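Siderophore biosynthesis lipase/esterase, putative (Aspergillus fumigatus, PDB 6GUP) hydrolyses the siderophore fusarinine C to fusarinine, acting as a specific esterase that does not cleave triacetylfusarinine C. Local coordinates at residues V24-T29 and L69-L74; H37-V42 and V118-S123; Q127-Y132 and A160-P165. One frame throughout, in Å; residues are numbered along the deposited sequence.

Interaction 1. Residues V24-T29 and L69-L74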
loop_
_atom_site.group_PDB
_atom_site.type_symbol
_atom_site.label_atom_id
_atom_site.label_comp_id
_atom_site.label_asym_id
_atom_site.label_seq_id
_atom_site.Cartn_x
_atom_site.Cartn_y
_atom_site.Cartn_z
ATOM N N VAL A 24 1.773 7.509 3.490
ATOM C CA VAL A 24 0.757 8.515 3.158
ATOM C C VAL A 24 -0.518 8.357 3.978
ATOM O O VAL A 24 -0.817 7.272 4.486
ATOM C CB VAL A 24 0.379 8.503 1.651
ATOM C CG1 VAL A 24 1.577 8.894 0.802
ATOM C CG2 VAL A 24 -0.181 7.155 1.199
ATOM N N THR A 25 -1.256 9.458 4.095
ATOM C CA THR A 25 -2.604 9.447 4.654
ATOM C C THR A 25 -3.527 10.265 3.746
ATOM O O THR A 25 -3.176 11.378 3.340
ATOM C CB THR A 25 -2.643 9.936 6.128
ATOM O OG1 THR A 25 -3.990 9.906 6.616
ATOM C CG2 THR A 25 -2.085 11.349 6.289
ATOM N N PHE A 26 -4.681 9.688 3.408
ATOM C CA PHE A 26 -5.652 10.318 2.511
ATOM C C PHE A 26 -6.791 10.942 3.313
ATOM O O PHE A 26 -7.504 10.240 4.031
ATOM C CB PHE A 26 -6.212 9.297 1.517
ATOM C CG PHE A 26 -7.336 9.830 0.670
ATOM C CD1 PHE A 26 -7.088 10.750 -0.344
ATOM C CD2 PHE A 26 -8.648 9.421 0.893
ATOM C CE1 PHE A 26 -8.128 11.245 -1.121
ATOM C CE2 PHE A 26 -9.689 9.914 0.119
ATOM C CZ PHE A 26 -9.428 10.826 -0.890
ATOM N N GLU A 27 -6.960 12.255 3.163
ATOM C CA GLU A 27 -8.024 13.006 3.829
ATOM C C GLU A 27 -9.213 13.130 2.886
ATOM O O GLU A 27 -9.062 13.633 1.778
ATOM C CB GLU A 27 -7.524 14.403 4.198
ATOM C CG GLU A 27 -8.513 15.246 4.996
ATOM C CD GLU A 27 -8.002 16.642 5.312
ATOM O OE1 GLU A 27 -6.997 17.083 4.712
ATOM O OE2 GLU A 27 -8.617 17.309 6.169
ATOM N N TYR A 28 -10.392 12.707 3.338
ATOM C CA TYR A 28 -11.617 12.812 2.543
ATOM C C TYR A 28 -12.164 14.216 2.734
ATOM O O TYR A 28 -12.435 14.621 3.865
ATOM C CB TYR A 28 -12.674 11.799 2.995
ATOM C CG TYR A 28 -12.332 10.353 2.706
ATOM C CD1 TYR A 28 -11.321 9.699 3.411
ATOM C CD2 TYR A 28 -13.034 9.626 1.743
ATOM C CE1 TYR A 28 -11.011 8.373 3.159
ATOM C CE2 TYR A 28 -12.726 8.295 1.486
ATOM C CZ TYR A 28 -11.713 7.676 2.193
ATOM O OH TYR A 28 -11.407 6.359 1.938
ATOM N N THR A 29 -12.318 14.957 1.640
ATOM C CA THR A 29 -12.858 16.314 1.711
ATOM C C THR A 29 -13.355 16.793 0.352
ATOM O O THR A 29 -12.689 16.599 -0.670
ATOM C CB THR A 29 -11.836 17.322 2.300
ATOM O OG1 THR A 29 -12.404 18.639 2.315
ATOM C CG2 THR A 29 -10.526 17.342 1.510
ATOM N N LEU A 69 -12.315 12.979 7.712
ATOM C CA LEU A 69 -11.917 11.575 7.801
ATOM C C LEU A 69 -10.552 11.370 7.150
ATOM O O LEU A 69 -10.315 11.857 6.045
ATOM C CB LEU A 69 -12.964 10.700 7.101
ATOM C CG LEU A 69 -12.737 9.186 7.021
ATOM C CD1 LEU A 69 -12.726 8.552 8.402
ATOM C CD2 LEU A 69 -13.812 8.552 6.155
ATOM N N PHE A 70 -9.668 10.650 7.843
ATOM C CA PHE A 70 -8.377 10.219 7.300
ATOM C C PHE A 70 -8.296 8.698 7.266
ATOM O O PHE A 70 -8.808 8.024 8.161
ATOM C CB PHE A 70 -7.222 10.716 8.169
ATOM C CG PHE A 70 -6.980 12.194 8.091
ATOM C CD1 PHE A 70 -7.766 13.075 8.823
ATOM C CD2 PHE A 70 -5.944 12.706 7.318
ATOM C CE1 PHE A 70 -7.538 14.441 8.770
ATOM C CE2 PHE A 70 -5.708 14.072 7.263
ATOM C CZ PHE A 70 -6.508 14.942 7.987
ATOM N N THR A 71 -7.648 8.175 6.229
ATOM C CA THR A 71 -7.189 6.785 6.182
ATOM C C THR A 71 -5.693 6.829 5.896
ATOM O O THR A 71 -5.189 7.865 5.460
ATOM C CB THR A 71 -7.908 5.981 5.085
ATOM O OG1 THR A 71 -7.728 6.622 3.814
ATOM C CG2 THR A 71 -9.394 5.873 5.387
ATOM N N LEU A 72 -4.979 5.730 6.142
ATOM C CA LEU A 72 -3.517 5.733 5.983
ATOM C C LEU A 72 -2.909 4.401 5.568
ATOM O O LEU A 72 -3.532 3.344 5.694
ATOM C CB LEU A 72 -2.831 6.228 7.268
ATOM C CG LEU A 72 -2.537 5.234 8.403
ATOM C CD1 LEU A 72 -1.784 5.930 9.524
ATOM C CD2 LEU A 72 -3.811 4.588 8.924
ATOM N N THR A 73 -1.673 4.491 5.077
ATOM C CA THR A 73 -0.827 3.336 4.818
ATOM C C THR A 73 0.172 3.175 5.954
ATOM O O THR A 73 0.634 4.161 6.537
ATOM C CB THR A 73 -0.039 3.479 3.501
ATOM O OG1 THR A 73 0.788 4.651 3.545
ATOM C CG2 THR A 73 -0.986 3.566 2.316
ATOM N N LEU A 74 0.484 1.920 6.261
ATOM C CA LEU A 74 1.531 1.551 7.203
ATOM C C LEU A 74 2.537 0.707 6.422
ATOM O O LEU A 74 2.329 0.435 5.237
ATOM C CB LEU A 74 0.929 0.743 8.359
ATOM C CG LEU A 74 -0.277 1.356 9.085
ATOM C CD1 LEU A 74 -0.973 0.322 9.957
ATOM C CD2 LEU A 74 0.138 2.563 9.915
HETATM O O HOH W 1 -14.267 13.685 5.593
#
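Val24 meets Thr73 through two hydrogen bonds. Val24 N donates to Thr73 OG1 at 3.0 Å, and Thr73 N donates back to Val24 O. The Thr73 hydroxyl sits between its own backbone N and carbonyl carbon (chi1 59°), which turns it to Val24.

Thr25 OG1, set opposite its own backbone N (chi1 180°), donates to Thr71 O at 2.6 Å from above the carbonyl plane. The same OG1 lies at the edge of the Phe70 ring.

Phe26 N reaches Thr71 O from the other face of that plane, 2.8 Å away. Phe26 O accepts from Thr71 N. The Phe26 ring leads away from the second strand and packs on Leu16 of the second subunit.

Glu27 is extended and lies alongside Phe70. Its CG is 3.9 Å from the Phe70 ring centroid, over one face, in a CH-pi contact. The carboxylate is nearly parallel to the ring, at 18°. OE1 bonds to His17 and OE2 to Ser68.

Tyr28 N donates to Leu69 O at 2.8 Å. Its ring has Phe26 CE2 over one face and Leu69 CD2 over the opposite one, the latter 4.1 Å from the centroid. A water joins Tyr28 O to Leu69 N.

The two strands therefore lie antiparallel, with Thr25, Glu27, Phe70 and Leu72 on one face and Phe26, Tyr28, Leu69 and Thr71 on the other. Strand 24-28 belongs to the antiparallel side of the mixed alpha/beta-hydrolase sheet, between strands 12-18 and 67-72. Thr71 O is gripped by two donors, whereas the buried Thr71 OG1 has no polar partner in the model. The Glu27 carboxylate is held by bonds at both oxygens, which should fix its rotation against the Phe70 ring.

Interaction 2. Residues H37-V42 and V118-S123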
loop_
_atom_site.group_PDB
_atom_site.type_symbol
_atom_site.label_atom_id
_atom_site.label_comp_id
_atom_site.label_asym_id
_atom_site.label_seq_id
_atom_site.Cartn_x
_atom_site.Cartn_y
_atom_site.Cartn_z
ATOM N N HIS A 37 -11.332 19.156 13.764
ATOM C CA HIS A 37 -11.276 17.809 14.336
ATOM C C HIS A 37 -10.963 16.755 13.272
ATOM O O HIS A 37 -11.207 16.969 12.081
ATOM C CB HIS A 37 -12.605 17.498 15.026
ATOM C CG HIS A 37 -13.095 18.603 15.911
ATOM N ND1 HIS A 37 -12.372 19.063 16.989
ATOM C CD2 HIS A 37 -14.227 19.345 15.873
ATOM C CE1 HIS A 37 -13.037 20.039 17.580
ATOM N NE2 HIS A 37 -14.167 20.230 16.923
ATOM N N SER A 38 -10.430 15.617 13.722
ATOM C CA SER A 38 -9.908 14.573 12.833
ATOM C C SER A 38 -10.284 13.169 13.299
ATOM O O SER A 38 -10.139 12.845 14.478
ATOM C CB SER A 38 -8.383 14.671 12.768
ATOM O OG SER A 38 -7.971 15.947 12.316
ATOM N N LEU A 39 -10.760 12.346 12.364
ATOM C CA LEU A 39 -10.986 10.919 12.593
ATOM C C LEU A 39 -10.004 10.128 11.731
ATOM O O LEU A 39 -10.135 10.106 10.505
ATOM C CB LEU A 39 -12.431 10.542 12.240
ATOM C CG LEU A 39 -12.854 9.079 12.435
ATOM C CD1 LEU A 39 -12.756 8.669 13.895
ATOM C CD2 LEU A 39 -14.267 8.857 11.920
ATOM N N LEU A 40 -9.018 9.496 12.372
ATOM C CA LEU A 40 -8.072 8.617 11.679
ATOM C C LEU A 40 -8.605 7.187 11.707
ATOM O O LEU A 40 -8.738 6.583 12.774
ATOM C CB LEU A 40 -6.679 8.678 12.313
ATOM C CG LEU A 40 -5.574 7.829 11.660
ATOM C CD1 LEU A 40 -5.399 8.144 10.179
ATOM C CD2 LEU A 40 -4.259 8.024 12.395
ATOM N N PHE A 41 -8.890 6.664 10.519
ATOM C CA PHE A 41 -9.476 5.345 10.330
ATOM C C PHE A 41 -8.361 4.385 9.921
ATOM O O PHE A 41 -7.679 4.619 8.924
ATOM C CB PHE A 41 -10.547 5.439 9.242
ATOM C CG PHE A 41 -11.254 4.147 8.946
ATOM C CD1 PHE A 41 -10.758 3.275 7.982
ATOM C CD2 PHE A 41 -12.442 3.823 9.593
ATOM C CE1 PHE A 41 -11.415 2.092 7.689
ATOM C CE2 PHE A 41 -13.106 2.640 9.303
ATOM C CZ PHE A 41 -12.593 1.777 8.345
ATOM N N VAL A 42 -8.179 3.322 10.702
ATOM C CA VAL A 42 -7.158 2.305 10.443
ATOM C C VAL A 42 -7.867 1.044 9.955
ATOM O O VAL A 42 -8.577 0.385 10.720
ATOM C CB VAL A 42 -6.330 1.999 11.715
ATOM C CG1 VAL A 42 -5.236 0.973 11.429
ATOM C CG2 VAL A 42 -5.714 3.278 12.273
ATOM N N VAL A 118 -9.618 11.304 17.053
ATOM C CA VAL A 118 -10.220 10.012 17.363
ATOM C C VAL A 118 -9.580 8.969 16.453
ATOM O O VAL A 118 -9.451 9.192 15.247
ATOM C CB VAL A 118 -11.746 10.043 17.139
ATOM C CG1 VAL A 118 -12.369 8.667 17.365
ATOM C CG2 VAL A 118 -12.393 11.074 18.056
ATOM N N LEU A 119 -9.179 7.841 17.036
ATOM C CA LEU A 119 -8.615 6.725 16.282
ATOM C C LEU A 119 -9.665 5.625 16.159
ATOM O O LEU A 119 -10.125 5.090 17.167
ATOM C CB LEU A 119 -7.365 6.189 16.980
ATOM C CG LEU A 119 -6.518 5.177 16.201
ATOM C CD1 LEU A 119 -5.842 5.826 15.001
ATOM C CD2 LEU A 119 -5.482 4.542 17.113
ATOM N N MET A 120 -10.045 5.303 14.924
ATOM C CA MET A 120 -11.017 4.246 14.652
ATOM C C MET A 120 -10.326 3.056 13.994
ATOM O O MET A 120 -9.572 3.226 13.037
ATOM C CB MET A 120 -12.133 4.768 13.751
ATOM C CG MET A 120 -13.240 3.760 13.492
ATOM S SD MET A 120 -14.743 4.526 12.863
ATOM C CE MET A 120 -15.808 3.095 12.740
ATOM N N GLY A 121 -10.592 1.862 14.520
ATOM C CA GLY A 121 -10.077 0.610 13.965
ATOM C C GLY A 121 -11.196 -0.193 13.330
ATOM O O GLY A 121 -12.289 -0.299 13.893
ATOM N N HIS A 122 -10.917 -0.755 12.154
ATOM C CA HIS A 122 -11.869 -1.578 11.410
ATOM C C HIS A 122 -11.266 -2.961 11.227
ATOM O O HIS A 122 -10.129 -3.085 10.764
ATOM C CB HIS A 122 -12.174 -0.921 10.059
ATOM C CG HIS A 122 -12.706 -1.859 9.018
ATOM N ND1 HIS A 122 -14.038 -2.202 8.931
ATOM C CD2 HIS A 122 -12.084 -2.510 8.005
ATOM C CE1 HIS A 122 -14.212 -3.032 7.918
ATOM N NE2 HIS A 122 -13.042 -3.235 7.341
ATOM N N SER A 123 -12.033 -3.989 11.594
ATOM C CA SER A 123 -11.589 -5.384 11.542
ATOM C C SER A 123 -10.286 -5.561 12.350
ATOM O O SER A 123 -10.258 -5.208 13.531
ATOM C CB SER A 123 -11.484 -5.863 10.085
ATOM O OG SER A 123 -11.081 -7.219 10.021
#
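The Phe41 ring meets Met120 along CD2 and His122 at CZ, on one face of a parallel strand pair. Its CG lies opposite its backbone N (chi1 -179°), and this carries the far end of the ring to His122. Phe41 CZ comes to 3.2 Å from His122 CB, obliquely to the ring. The two rings are tilted by 28° and their centroids are 5.7 Å apart. They are slid so far that they barely overlap, so this is not a full stack.

Met120 is extended and crosses Phe41 obliquely. Its SD lies at the edge of the Phe41 ring, 5.3 Å from the centroid, in a Met-aromatic contact. Its CG touches CD2 of the same ring.

Leu39 and Val118 lie on this face too. Leu39 CD1 is pressed to 3.5 Å from Val118 CG1, tighter than usual packing, and also reaches Met120 CB.

The other face carries Leu40, Val42 and Leu119. Leu40 and Leu119 run side by side and point the same way, with Leu40 CD2 at 3.8 Å from Leu119 CD1. Val42 comes across and sets CG2 3.7 Å from that same methyl. Gly121, paired with Val42, adds no side chain here. Helix 86-108 covers Leu40 and Leu119, and helix 335-353 covers Val118 and Met120.

Five backbone bonds alternate along the pair. The straightest runs from Met120 N to Leu40 O, at 2.8 Å. The last, His122 N to Val42 O, holds the strand up to the residue before Ser123.

Ser123 OG bonds to His327. With Gly121 and Gly125, Ser123 fits the nucleophile elbow of alpha/beta hydrolases, and it is probably the nucleophile. The apolar side chains and the backbone bonds together should hold the strand end that delivers it.

Interaction 3. Residues Q127-Y132 and A160-P165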
loop_
_atom_site.group_PDB
_atom_site.type_symbol
_atom_site.label_atom_id
_atom_site.label_comp_id
_atom_site.label_asym_id
_atom_site.label_seq_id
_atom_site.Cartn_x
_atom_site.Cartn_y
_atom_site.Cartn_z
ATOM N N GLN A 127 -6.869 -4.117 16.412
ATOM C CA GLN A 127 -5.668 -4.556 17.133
ATOM C C GLN A 127 -4.705 -3.388 17.331
ATOM O O GLN A 127 -4.182 -3.196 18.425
ATOM C CB GLN A 127 -4.937 -5.678 16.387
ATOM C CG GLN A 127 -5.699 -6.991 16.275
ATOM C CD GLN A 127 -5.048 -7.966 15.309
ATOM O OE1 GLN A 127 -3.847 -7.894 15.042
ATOM N NE2 GLN A 127 -5.843 -8.887 14.777
ATOM N N CYS A 128 -4.485 -2.613 16.266
ATOM C CA CYS A 128 -3.630 -1.420 16.324
ATOM C C CYS A 128 -4.131 -0.378 17.330
ATOM O O CYS A 128 -3.324 0.270 17.998
ATOM C CB CYS A 128 -3.506 -0.769 14.941
ATOM S SG CYS A 128 -3.047 -1.906 13.615
ATOM N N VAL A 129 -5.452 -0.236 17.441
ATOM C CA VAL A 129 -6.071 0.716 18.372
ATOM C C VAL A 129 -5.798 0.311 19.825
ATOM O O VAL A 129 -5.313 1.124 20.611
ATOM C CB VAL A 129 -7.598 0.857 18.126
ATOM C CG1 VAL A 129 -8.250 1.759 19.171
ATOM C CG2 VAL A 129 -7.864 1.406 16.728
ATOM N N LEU A 130 -6.104 -0.940 20.170
ATOM C CA LEU A 130 -5.875 -1.452 21.529
ATOM C C LEU A 130 -4.384 -1.525 21.880
ATOM O O LEU A 130 -4.001 -1.253 23.018
ATOM C CB LEU A 130 -6.535 -2.828 21.719
ATOM C CG LEU A 130 -6.435 -3.501 23.097
ATOM C CD1 LEU A 130 -6.876 -2.578 24.226
ATOM C CD2 LEU A 130 -7.255 -4.782 23.122
ATOM N N HIS A 131 -3.555 -1.884 20.899
ATOM C CA HIS A 131 -2.097 -1.932 21.073
ATOM C C HIS A 131 -1.515 -0.528 21.289
ATOM O O HIS A 131 -0.635 -0.344 22.130
ATOM C CB HIS A 131 -1.443 -2.603 19.859
ATOM C CG HIS A 131 -0.046 -3.082 20.096
ATOM N ND1 HIS A 131 0.242 -4.382 20.454
ATOM C CD2 HIS A 131 1.146 -2.451 19.982
ATOM C CE1 HIS A 131 1.550 -4.525 20.567
ATOM N NE2 HIS A 131 2.122 -3.369 20.285
ATOM N N TYR A 132 -2.018 0.452 20.536
ATOM C CA TYR A 132 -1.658 1.868 20.723
ATOM C C TYR A 132 -1.919 2.324 22.164
ATOM O O TYR A 132 -1.073 2.984 22.773
ATOM C CB TYR A 132 -2.438 2.757 19.738
ATOM C CG TYR A 132 -2.029 4.216 19.713
ATOM C CD1 TYR A 132 -2.530 5.122 20.652
ATOM C CD2 TYR A 132 -1.161 4.701 18.732
ATOM C CE1 TYR A 132 -2.161 6.459 20.628
ATOM C CE2 TYR A 132 -0.788 6.040 18.700
ATOM C CZ TYR A 132 -1.293 6.914 19.648
ATOM O OH TYR A 132 -0.924 8.238 19.627
ATOM N N ALA A 160 -11.522 6.706 20.969
ATOM C CA ALA A 160 -11.093 5.465 20.330
ATOM C C ALA A 160 -12.299 4.589 20.001
ATOM O O ALA A 160 -13.150 4.355 20.859
ATOM C CB ALA A 160 -10.119 4.717 21.225
ATOM N N ILE A 161 -12.370 4.125 18.754
ATOM C CA ILE A 161 -13.460 3.265 18.289
ATOM C C ILE A 161 -12.859 1.981 17.714
ATOM O O ILE A 161 -11.849 2.026 17.011
ATOM C CB ILE A 161 -14.339 3.967 17.221
ATOM C CG1 ILE A 161 -14.914 5.286 17.764
ATOM C CG2 ILE A 161 -15.484 3.058 16.776
ATOM C CD1 ILE A 161 -15.468 6.209 16.699
ATOM N N MET A 162 -13.482 0.843 18.023
ATOM C CA MET A 162 -13.112 -0.448 17.439
ATOM C C MET A 162 -14.349 -1.081 16.814
ATOM O O MET A 162 -15.301 -1.419 17.518
ATOM C CB MET A 162 -12.518 -1.379 18.500
ATOM C CG MET A 162 -11.302 -0.809 19.213
ATOM S SD MET A 162 -10.276 -2.063 20.014
ATOM C CE MET A 162 -11.304 -2.545 21.396
ATOM N N GLN A 163 -14.335 -1.223 15.490
ATOM C CA GLN A 163 -15.461 -1.775 14.741
ATOM C C GLN A 163 -15.160 -3.222 14.362
ATOM O O GLN A 163 -14.180 -3.492 13.666
ATOM C CB GLN A 163 -15.718 -0.930 13.492
ATOM C CG GLN A 163 -16.979 -1.300 12.718
ATOM C CD GLN A 163 -16.773 -2.411 11.699
ATOM O OE1 GLN A 163 -15.772 -2.439 10.986
ATOM N NE2 GLN A 163 -17.729 -3.327 11.622
ATOM N N ALA A 164 -16.014 -4.138 14.825
ATOM C CA ALA A 164 -15.847 -5.578 14.614
ATOM C C ALA A 164 -14.449 -6.110 14.993
ATOM O O ALA A 164 -13.773 -6.725 14.161
ATOM C CB ALA A 164 -16.198 -5.940 13.172
ATOM N N PRO A 165 -14.007 -5.860 16.247
ATOM C CA PRO A 165 -12.757 -6.471 16.712
ATOM C C PRO A 165 -12.962 -7.966 16.953
ATOM O O PRO A 165 -13.578 -8.361 17.946
ATOM C CB PRO A 165 -12.456 -5.724 18.015
ATOM C CG PRO A 165 -13.781 -5.261 18.500
ATOM C CD PRO A 165 -14.615 -5.000 17.282
#
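Gln163 OE1 is gripped by two groups, accepting from His122 ND1 and from Tyr54 OH at the end of the strand. No hydrogen bond joins the two segments; they meet through apolar side chains.

Val129 carries most of the contact. CG1 is opposite its backbone N (chi1 175°), which aims that methyl at the strand. It sits 4.1 Å from Ala160 CB and 4.0 Å from Met162 CG. Val129 CG2 packs on Ile161 O at 4.0 Å. Val129 and Met162 cross each other at a slant. The Met162 chain is bent at its end (chi3 -72°), and its SD comes 4.2 Å from Leu130 CB. Ala160 and Met162 both point toward the helix, whereas Ile161 points to the other face of the sheet, onto Val118 and Met120. Val129 also rests on Leu119, so the helix straddles two adjacent strands.

The helix runs roughly antiparallel to the strand, at 146°. It follows strand 117-122 and leads on to strand 159-163, which lies parallel beside strand 117-122. This is a beta-alpha-beta crossover, and it fits the unit of the alpha/beta-hydrolase fold that holds the probable nucleophile elbow.

Overall arrangement
From the N terminus, strand 24-28 opens interaction 1 and strand 37-42 opens interaction 2. Strand 67-72 then closes the first, and strand 117-122 closes the second. Their segments alternate, so the two contacts cross along the chain. They touch in space, because strand 67-72 sits between 24-28 and 37-42 and its Phe70 bonds through its backbone to Leu39 and Phe41. Interaction 3 follows in series, closing a shorter loop from helix 125-134 to strand 159-163. It adjoins interaction 2 where Gly121 O receives Gln163 N. Interactions 1 and 3 have centres about 17 Å apart and do not touch. Together they join five neighbouring strands, and the helix after the probable elbow packs on the last two.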